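Local coordinates for protein mannitol dehydrogenase (Helicobacter pylori, PDB 3TWO) that probably catalyses the NADP(H)-dependent, zinc-assisted interconversion of cinnamyl alcohols and the corresponding aldehydes, at residues E202-A207 and H223-P228; F22-V27 and N134-D139. All blocks are in the same frame, centred on the assembly; numbering follows the deposited sequence.

Contact 1 (E202-A207 and H223-P228); sequences EVSVFA and HFYTDP
Val205 is gripped through its backbone by the neighbouring strand: its N donates to His223 O at 2.8 Å, and its O accepts from Tyr225 N at 2.7 Å in a nearly straight bond. Ala207 N continues the ladder to Tyr225 O at 2.9 Å, while at the other end the bond from His223 N to Val203 O is weak. These are the bonds of two parallel strands, 202-206 and 223-225, joined by helix 213-218 as a right-handed beta-alpha-beta unit of the Rossmann domain; strand 223-225 is the outermost on this side of the sheet, and Ala207 lies near the bound NADPH. On the face carrying Ser204, Phe206, His223 and Tyr225 the main contact is between two aromatic side chains. Those of Phe206 and Tyr225 run side by side in the same direction; their ring planes are 35° apart, an oblique meeting, and Tyr225 CD1 sits over one face of Phe206, 3.3 Å from Phe206 CE2. Both have CG beside the backbone N (chi1 -62° and -57°), which keeps them abreast. Ser204 OG meets the edge of the His223 ring in a weak bond to ND1. On the other face, Phe224 reaches Val205 CG1 with CE1 and Ala207 CB with CZ, 3.7 Å away.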
ATOM      1  N   GLU B 202      13.503  16.334   8.168  1.00 28.83           N
ATOM      2  CA  GLU B 202      12.978  16.864   9.386  1.00 29.82           C
ATOM      3  C   GLU B 202      12.269  15.657  10.023  1.00 28.60           C
ATOM      4  O   GLU B 202      11.301  15.149   9.457  1.00 27.39           O
ATOM      5  CB  GLU B 202      12.008  18.021   9.082  1.00 29.48           C
ATOM      6  CG  GLU B 202      11.676  18.751  10.288  1.00 36.94           C
ATOM      7  CD  GLU B 202      10.805  20.015  10.054  1.00 46.22           C
ATOM      8  OE1 GLU B 202      10.980  20.943  10.861  1.00 53.98           O
ATOM      9  OE2 GLU B 202       9.971  20.109   9.114  1.00 47.17           O
ATOM     10  N   VAL B 203      12.730  15.233  11.206  1.00 28.23           N
ATOM     11  CA  VAL B 203      12.359  13.919  11.711  1.00 27.56           C
ATOM     12  C   VAL B 203      11.430  13.968  12.906  1.00 28.43           C
ATOM     13  O   VAL B 203      11.685  14.693  13.882  1.00 30.19           O
ATOM     14  CB  VAL B 203      13.636  13.114  12.051  1.00 26.91           C
ATOM     15  CG1 VAL B 203      13.298  11.689  12.551  1.00 24.10           C
ATOM     16  CG2 VAL B 203      14.509  13.056  10.797  1.00 24.92           C
ATOM     17  N   SER B 204      10.345  13.203  12.846  1.00 27.72           N
ATOM     18  CA  SER B 204       9.435  13.073  13.990  1.00 26.57           C
ATOM     19  C   SER B 204       9.555  11.614  14.476  1.00 26.80           C
ATOM     20  O   SER B 204       9.639  10.681  13.646  1.00 25.79           O
ATOM     21  CB  SER B 204       7.979  13.359  13.582  1.00 26.26           C
ATOM     22  OG  SER B 204       7.787  14.691  13.109  1.00 26.27           O
ATOM     23  N   VAL B 205       9.535  11.410  15.799  1.00 25.86           N
ATOM     24  CA  VAL B 205       9.584  10.052  16.318  1.00 25.58           C
ATOM     25  C   VAL B 205       8.265   9.714  17.054  1.00 26.02           C
ATOM     26  O   VAL B 205       7.664  10.570  17.754  1.00 25.12           O
ATOM     27  CB  VAL B 205      10.826   9.889  17.244  1.00 26.66           C
ATOM     28  CG1 VAL B 205      10.766   8.621  18.068  1.00 23.16           C
ATOM     29  CG2 VAL B 205      12.073   9.903  16.399  1.00 24.88           C
ATOM     30  N   PHE B 206       7.818   8.475  16.916  1.00 25.48           N
ATOM     31  CA  PHE B 206       6.596   8.055  17.650  1.00 26.77           C
ATOM     32  C   PHE B 206       7.017   6.910  18.503  1.00 26.15           C
ATOM     33  O   PHE B 206       7.471   5.907  17.954  1.00 25.67           O
ATOM     34  CB  PHE B 206       5.475   7.597  16.698  1.00 25.33           C
ATOM     35  CG  PHE B 206       5.001   8.689  15.763  1.00 25.57           C
ATOM     36  CD1 PHE B 206       5.696   8.981  14.593  1.00 27.94           C
ATOM     37  CD2 PHE B 206       3.866   9.417  16.055  1.00 27.96           C
ATOM     38  CE1 PHE B 206       5.223  10.021  13.703  1.00 28.14           C
ATOM     39  CE2 PHE B 206       3.404  10.450  15.212  1.00 27.14           C
ATOM     40  CZ  PHE B 206       4.091  10.747  14.049  1.00 25.17           C
ATOM     41  N   ALA B 207       6.897   7.065  19.817  1.00 25.42           N
ATOM     42  CA  ALA B 207       7.294   6.009  20.793  1.00 26.32           C
ATOM     43  C   ALA B 207       6.053   5.773  21.696  1.00 27.07           C
ATOM     44  O   ALA B 207       4.982   6.294  21.359  1.00 26.90           O
ATOM     45  CB  ALA B 207       8.557   6.437  21.608  1.00 25.00           C
ATOM     46  N   HIS B 223      10.380  16.536  16.405  1.00 30.92           N
ATOM     47  CA  HIS B 223       9.149  16.306  17.179  1.00 30.57           C
ATOM     48  C   HIS B 223       9.162  14.911  17.748  1.00 29.86           C
ATOM     49  O   HIS B 223       9.596  13.948  17.080  1.00 29.31           O
ATOM     50  CB  HIS B 223       7.861  16.468  16.354  1.00 31.75           C
ATOM     51  CG  HIS B 223       7.753  17.772  15.626  1.00 32.58           C
ATOM     52  ND1 HIS B 223       8.112  17.910  14.301  1.00 34.11           N
ATOM     53  CD2 HIS B 223       7.333  18.990  16.032  1.00 34.62           C
ATOM     54  CE1 HIS B 223       7.927  19.158  13.922  1.00 32.90           C
ATOM     55  NE2 HIS B 223       7.441  19.830  14.950  1.00 36.85           N
ATOM     56  N   PHE B 224       8.709  14.808  18.995  1.00 28.89           N
ATOM     57  CA  PHE B 224       8.659  13.535  19.667  1.00 28.02           C
ATOM     58  C   PHE B 224       7.215  13.327  20.079  1.00 28.10           C
ATOM     59  O   PHE B 224       6.685  14.148  20.776  1.00 26.80           O
ATOM     60  CB  PHE B 224       9.542  13.531  20.928  1.00 28.04           C
ATOM     61  CG  PHE B 224       9.780  12.155  21.473  1.00 28.35           C
ATOM     62  CD1 PHE B 224      10.889  11.397  21.054  1.00 26.74           C
ATOM     63  CD2 PHE B 224       8.902  11.595  22.375  1.00 29.36           C
ATOM     64  CE1 PHE B 224      11.106  10.152  21.524  1.00 27.26           C
ATOM     65  CE2 PHE B 224       9.152  10.302  22.856  1.00 28.41           C
ATOM     66  CZ  PHE B 224      10.233   9.584  22.420  1.00 24.40           C
ATOM     67  N   TYR B 225       6.590  12.228  19.662  1.00 27.55           N
ATOM     68  CA  TYR B 225       5.212  11.940  20.102  1.00 27.77           C
ATOM     69  C   TYR B 225       5.115  10.628  20.853  1.00 27.85           C
ATOM     70  O   TYR B 225       5.920   9.704  20.617  1.00 26.28           O
ATOM     71  CB  TYR B 225       4.328  11.854  18.889  1.00 28.24           C
ATOM     72  CG  TYR B 225       4.371  13.110  18.033  1.00 28.84           C
ATOM     73  CD1 TYR B 225       4.879  13.044  16.705  1.00 28.72           C
ATOM     74  CD2 TYR B 225       3.932  14.354  18.538  1.00 28.44           C
ATOM     75  CE1 TYR B 225       4.915  14.157  15.908  1.00 26.14           C
ATOM     76  CE2 TYR B 225       3.940  15.493  17.729  1.00 29.05           C
ATOM     77  CZ  TYR B 225       4.423  15.363  16.399  1.00 28.23           C
ATOM     78  OH  TYR B 225       4.495  16.421  15.563  1.00 27.03           O
ATOM     79  N   THR B 226       4.163  10.547  21.779  1.00 28.88           N
ATOM     80  CA  THR B 226       3.903   9.266  22.467  1.00 29.11           C
ATOM     81  C   THR B 226       2.585   8.635  21.947  1.00 30.26           C
ATOM     82  O   THR B 226       2.139   7.604  22.446  1.00 29.67           O
ATOM     83  CB  THR B 226       3.856   9.442  23.997  1.00 29.56           C
ATOM     84  OG1 THR B 226       2.934  10.484  24.316  1.00 29.58           O
ATOM     85  CG2 THR B 226       5.269   9.803  24.574  1.00 26.15           C
ATOM     86  N   ASP B 227       1.985   9.237  20.929  1.00 30.10           N
ATOM     87  CA  ASP B 227       0.782   8.676  20.353  1.00 30.93           C
ATOM     88  C   ASP B 227       0.678   9.314  19.007  1.00 30.91           C
ATOM     89  O   ASP B 227       0.882  10.543  18.890  1.00 30.92           O
ATOM     90  CB  ASP B 227      -0.426   9.110  21.161  1.00 32.21           C
ATOM     91  CG  ASP B 227      -1.700   8.334  20.804  1.00 36.11           C
ATOM     92  OD1 ASP B 227      -2.185   8.400  19.681  1.00 36.90           O
ATOM     93  OD2 ASP B 227      -2.236   7.671  21.692  1.00 42.90           O
ATOM     94  N   PRO B 228       0.353   8.515  17.977  1.00 30.92           N
ATOM     95  CA  PRO B 228       0.238   9.134  16.652  1.00 30.95           C
ATOM     96  C   PRO B 228      -0.778  10.258  16.594  1.00 31.39           C
ATOM     97  O   PRO B 228      -0.625  11.156  15.772  1.00 31.88           O
ATOM     98  CB  PRO B 228      -0.151   7.967  15.712  1.00 31.31           C
ATOM     99  CG  PRO B 228      -0.538   6.845  16.591  1.00 32.21           C
ATOM    100  CD  PRO B 228       0.147   7.050  17.938  1.00 30.90           C
TER

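Contact 2 (F22-V27 and N134-D139); sequences FSRHAV and NNIVVD
Arg24 reaches across to the strand 135-139 and lays its guanidinium against Ile136, whose CG1 lies 3.6 Å from Arg24 CZ over the centre of one face; the flat group sits between this branch and the edge of the Phe22 ring, whose CE1 lies over the opposite face. The side chain is extended from CG to NE (chi2 175°, chi3 173°), long enough to bring its head to the backbone of Asn135. There Arg24 NE lies 2.9 Å and Arg24 NH2 3.1 Å from Asn135 O, but both bonds are bent and weak, and a third weak one runs from NE to Asn135 OD1. Stronger partners complete the setting: Met129 O takes NH1, Ser133 OG takes NH2, and Ser5 OG bonds Asn135 OD1.

Next along, Val137 packs against one face of the His25 ring, its CB over that face, 4.2 Å from the centroid, in a CH-pi contact; Val137 CG1 approaches His25 NE2 to 3.3 Å. The ring is turned over the valine by a chi1 of 72°, which sets CG between the backbone N and the carbonyl carbon; it also stacks on His123. Packing slackens toward the partly exposed Val27, whose CG2 is 4.4 Å from Val137 CG1. The two strands run in similar directions, yet their axes are 8.2 Å apart and they belong to different sheets: 18-24 pairs with 3-9, whereas 135-139 pairs with 31-40 in the GroES-like domain. Between these segments side chains do the joining, with Asn135 O as the main backbone acceptor; beside it Asn134 also bonds backbone to backbone with Lys6. The covered faces hold the buried guanidinium in its orientation, while backbone carbonyls, a serine hydroxyl and the Asn135 amide oxygen probably stabilise its charge.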
ATOM      1  N   PHE B  22      27.916 -27.575  18.407  1.00 34.60           N
ATOM      2  CA  PHE B  22      27.404 -28.022  17.110  1.00 34.35           C
ATOM      3  C   PHE B  22      28.500 -27.971  16.078  1.00 35.15           C
ATOM      4  O   PHE B  22      29.654 -27.736  16.411  1.00 34.73           O
ATOM      5  CB  PHE B  22      26.173 -27.203  16.639  1.00 32.91           C
ATOM      6  CG  PHE B  22      26.456 -25.763  16.339  1.00 30.96           C
ATOM      7  CD1 PHE B  22      26.451 -25.304  15.024  1.00 29.60           C
ATOM      8  CD2 PHE B  22      26.733 -24.851  17.371  1.00 28.86           C
ATOM      9  CE1 PHE B  22      26.664 -23.911  14.727  1.00 28.33           C
ATOM     10  CE2 PHE B  22      26.969 -23.489  17.100  1.00 29.82           C
ATOM     11  CZ  PHE B  22      26.898 -22.993  15.778  1.00 27.39           C
ATOM     12  N   SER B  23      28.135 -28.234  14.829  1.00 35.31           N
ATOM     13  CA  SER B  23      29.083 -28.165  13.745  1.00 36.17           C
ATOM     14  C   SER B  23      28.418 -27.519  12.520  1.00 35.50           C
ATOM     15  O   SER B  23      27.175 -27.534  12.357  1.00 34.89           O
ATOM     16  CB  SER B  23      29.661 -29.571  13.431  1.00 37.37           C
ATOM     17  OG  SER B  23      28.683 -30.327  12.735  1.00 37.93           O
ATOM     18  N   ARG B  24      29.240 -26.926  11.672  1.00 35.16           N
ATOM     19  CA  ARG B  24      28.743 -26.331  10.417  1.00 34.37           C
ATOM     20  C   ARG B  24      29.376 -27.052   9.231  1.00 35.10           C
ATOM     21  O   ARG B  24      30.373 -27.756   9.396  1.00 34.16           O
ATOM     22  CB  ARG B  24      29.145 -24.866  10.361  1.00 33.65           C
ATOM     23  CG  ARG B  24      28.595 -24.009  11.484  1.00 32.45           C
ATOM     24  CD  ARG B  24      29.164 -22.592  11.403  1.00 27.51           C
ATOM     25  NE  ARG B  24      28.559 -21.641  12.353  1.00 30.44           N
ATOM     26  CZ  ARG B  24      27.326 -21.100  12.288  1.00 29.45           C
ATOM     27  NH1 ARG B  24      26.451 -21.462  11.333  1.00 28.69           N
ATOM     28  NH2 ARG B  24      26.965 -20.172  13.194  1.00 25.46           N
ATOM     29  N   HIS B  25      28.819 -26.851   8.031  1.00 34.87           N
ATOM     30  CA  HIS B  25      29.442 -27.383   6.808  1.00 35.40           C
ATOM     31  C   HIS B  25      30.935 -26.975   6.625  1.00 35.12           C
ATOM     32  O   HIS B  25      31.370 -25.886   7.035  1.00 33.22           O
ATOM     33  CB  HIS B  25      28.616 -27.027   5.549  1.00 35.04           C
ATOM     34  CG  HIS B  25      28.671 -25.580   5.149  1.00 36.39           C
ATOM     35  ND1 HIS B  25      27.604 -24.709   5.345  1.00 33.56           N
ATOM     36  CD2 HIS B  25      29.613 -24.872   4.471  1.00 34.26           C
ATOM     37  CE1 HIS B  25      27.905 -23.526   4.826  1.00 31.70           C
ATOM     38  NE2 HIS B  25      29.109 -23.601   4.285  1.00 34.23           N
ATOM     39  N   ALA B  26      31.686 -27.880   6.006  1.00 35.92           N
ATOM     40  CA  ALA B  26      33.085 -27.667   5.624  1.00 35.66           C
ATOM     41  C   ALA B  26      33.203 -26.395   4.781  1.00 35.34           C
ATOM     42  O   ALA B  26      32.245 -25.973   4.113  1.00 33.73           O
ATOM     43  CB  ALA B  26      33.600 -28.895   4.818  1.00 35.75           C
ATOM     44  N   VAL B  27      34.386 -25.786   4.821  1.00 36.19           N
ATOM     45  CA  VAL B  27      34.717 -24.634   3.988  1.00 36.40           C
ATOM     46  C   VAL B  27      34.878 -25.044   2.525  1.00 37.29           C
ATOM     47  O   VAL B  27      35.835 -25.699   2.177  1.00 38.52           O
ATOM     48  CB  VAL B  27      36.008 -23.944   4.490  1.00 36.70           C
ATOM     49  CG1 VAL B  27      36.221 -22.669   3.738  1.00 35.38           C
ATOM     50  CG2 VAL B  27      35.938 -23.673   6.044  1.00 35.89           C
ATOM     51  N   ASN B 134      30.497 -18.790  17.897  1.00 29.59           N
ATOM     52  CA  ASN B 134      31.880 -18.341  17.817  1.00 29.25           C
ATOM     53  C   ASN B 134      32.399 -18.242  16.392  1.00 29.19           C
ATOM     54  O   ASN B 134      33.452 -17.656  16.163  1.00 29.45           O
ATOM     55  CB  ASN B 134      32.823 -19.210  18.696  1.00 29.48           C
ATOM     56  CG  ASN B 134      32.887 -20.683  18.252  1.00 32.47           C
ATOM     57  OD1 ASN B 134      33.846 -21.414  18.578  1.00 36.19           O
ATOM     58  ND2 ASN B 134      31.887 -21.132  17.549  1.00 25.40           N
ATOM     59  N   ASN B 135      31.682 -18.838  15.435  1.00 28.35           N
ATOM     60  CA  ASN B 135      32.139 -18.772  14.060  1.00 28.69           C
ATOM     61  C   ASN B 135      30.972 -19.026  13.127  1.00 28.67           C
ATOM     62  O   ASN B 135      29.897 -19.422  13.593  1.00 28.41           O
ATOM     63  CB  ASN B 135      33.307 -19.786  13.814  1.00 28.91           C
ATOM     64  CG  ASN B 135      32.880 -21.234  13.974  1.00 28.54           C
ATOM     65  OD1 ASN B 135      31.774 -21.623  13.583  1.00 32.17           O
ATOM     66  ND2 ASN B 135      33.784 -22.072  14.515  1.00 27.84           N
ATOM     67  N   ILE B 136      31.198 -18.832  11.827  1.00 28.39           N
ATOM     68  CA  ILE B 136      30.173 -19.056  10.822  1.00 28.36           C
ATOM     69  C   ILE B 136      30.915 -19.263   9.495  1.00 30.47           C
ATOM     70  O   ILE B 136      32.049 -18.705   9.301  1.00 31.22           O
ATOM     71  CB  ILE B 136      29.127 -17.900  10.746  1.00 28.87           C
ATOM     72  CG1 ILE B 136      27.885 -18.351   9.967  1.00 27.03           C
ATOM     73  CG2 ILE B 136      29.707 -16.623  10.136  1.00 24.65           C
ATOM     74  CD1 ILE B 136      26.751 -17.381   9.995  1.00 26.51           C
ATOM     75  N   VAL B 137      30.338 -20.103   8.624  1.00 29.44           N
ATOM     76  CA  VAL B 137      30.937 -20.418   7.306  1.00 29.97           C
ATOM     77  C   VAL B 137      30.001 -19.861   6.229  1.00 28.72           C
ATOM     78  O   VAL B 137      28.857 -20.293   6.159  1.00 28.75           O
ATOM     79  CB  VAL B 137      31.138 -21.986   7.100  1.00 31.21           C
ATOM     80  CG1 VAL B 137      31.812 -22.303   5.761  1.00 31.23           C
ATOM     81  CG2 VAL B 137      31.957 -22.584   8.240  1.00 31.49           C
ATOM     82  N   VAL B 138      30.464 -18.902   5.424  1.00 27.96           N
ATOM     83  CA  VAL B 138      29.605 -18.192   4.488  1.00 28.58           C
ATOM     84  C   VAL B 138      30.210 -18.152   3.075  1.00 29.92           C
ATOM     85  O   VAL B 138      31.415 -17.872   2.933  1.00 29.42           O
ATOM     86  CB  VAL B 138      29.346 -16.733   4.974  1.00 28.98           C
ATOM     87  CG1 VAL B 138      28.358 -16.035   4.053  1.00 27.56           C
ATOM     88  CG2 VAL B 138      28.820 -16.717   6.410  1.00 26.64           C
ATOM     89  N   ASP B 139      29.381 -18.452   2.049  1.00 30.20           N
ATOM     90  CA  ASP B 139      29.768 -18.244   0.630  1.00 31.44           C
ATOM     91  C   ASP B 139      30.248 -16.767   0.469  1.00 31.02           C
ATOM     92  O   ASP B 139      29.589 -15.845   0.987  1.00 29.05           O
ATOM     93  CB  ASP B 139      28.583 -18.511  -0.297  1.00 31.74           C
ATOM     94  CG  ASP B 139      28.941 -18.341  -1.790  1.00 34.21           C
ATOM     95  OD1 ASP B 139      29.149 -17.205  -2.211  1.00 34.85           O
ATOM     96  OD2 ASP B 139      29.032 -19.342  -2.545  1.00 39.01           O
TER

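Contact 2 closes before contact 1 opens along the chain, and the two lie on opposite sides of the chain's centre, their centres 42 Å apart and their nearest atoms about 31 Å. They share no strand or sheet. Residues 22-27 and 134-139 join the N-terminal hairpin of strands 3-9 and 18-24 to the mixed sheet of the GroES-like domain, which supplies Cys42 and His64 to a zinc that Cys160 also binds, probably the catalytic one as in this family. Contact 1 supplies edge strand 223-225 and its neighbour, 202-206, of the six-stranded parallel sheet that helps to bind NADPH. The pair thus marks the two domains of a zinc-dependent alcohol dehydrogenase, with the cofactor between them.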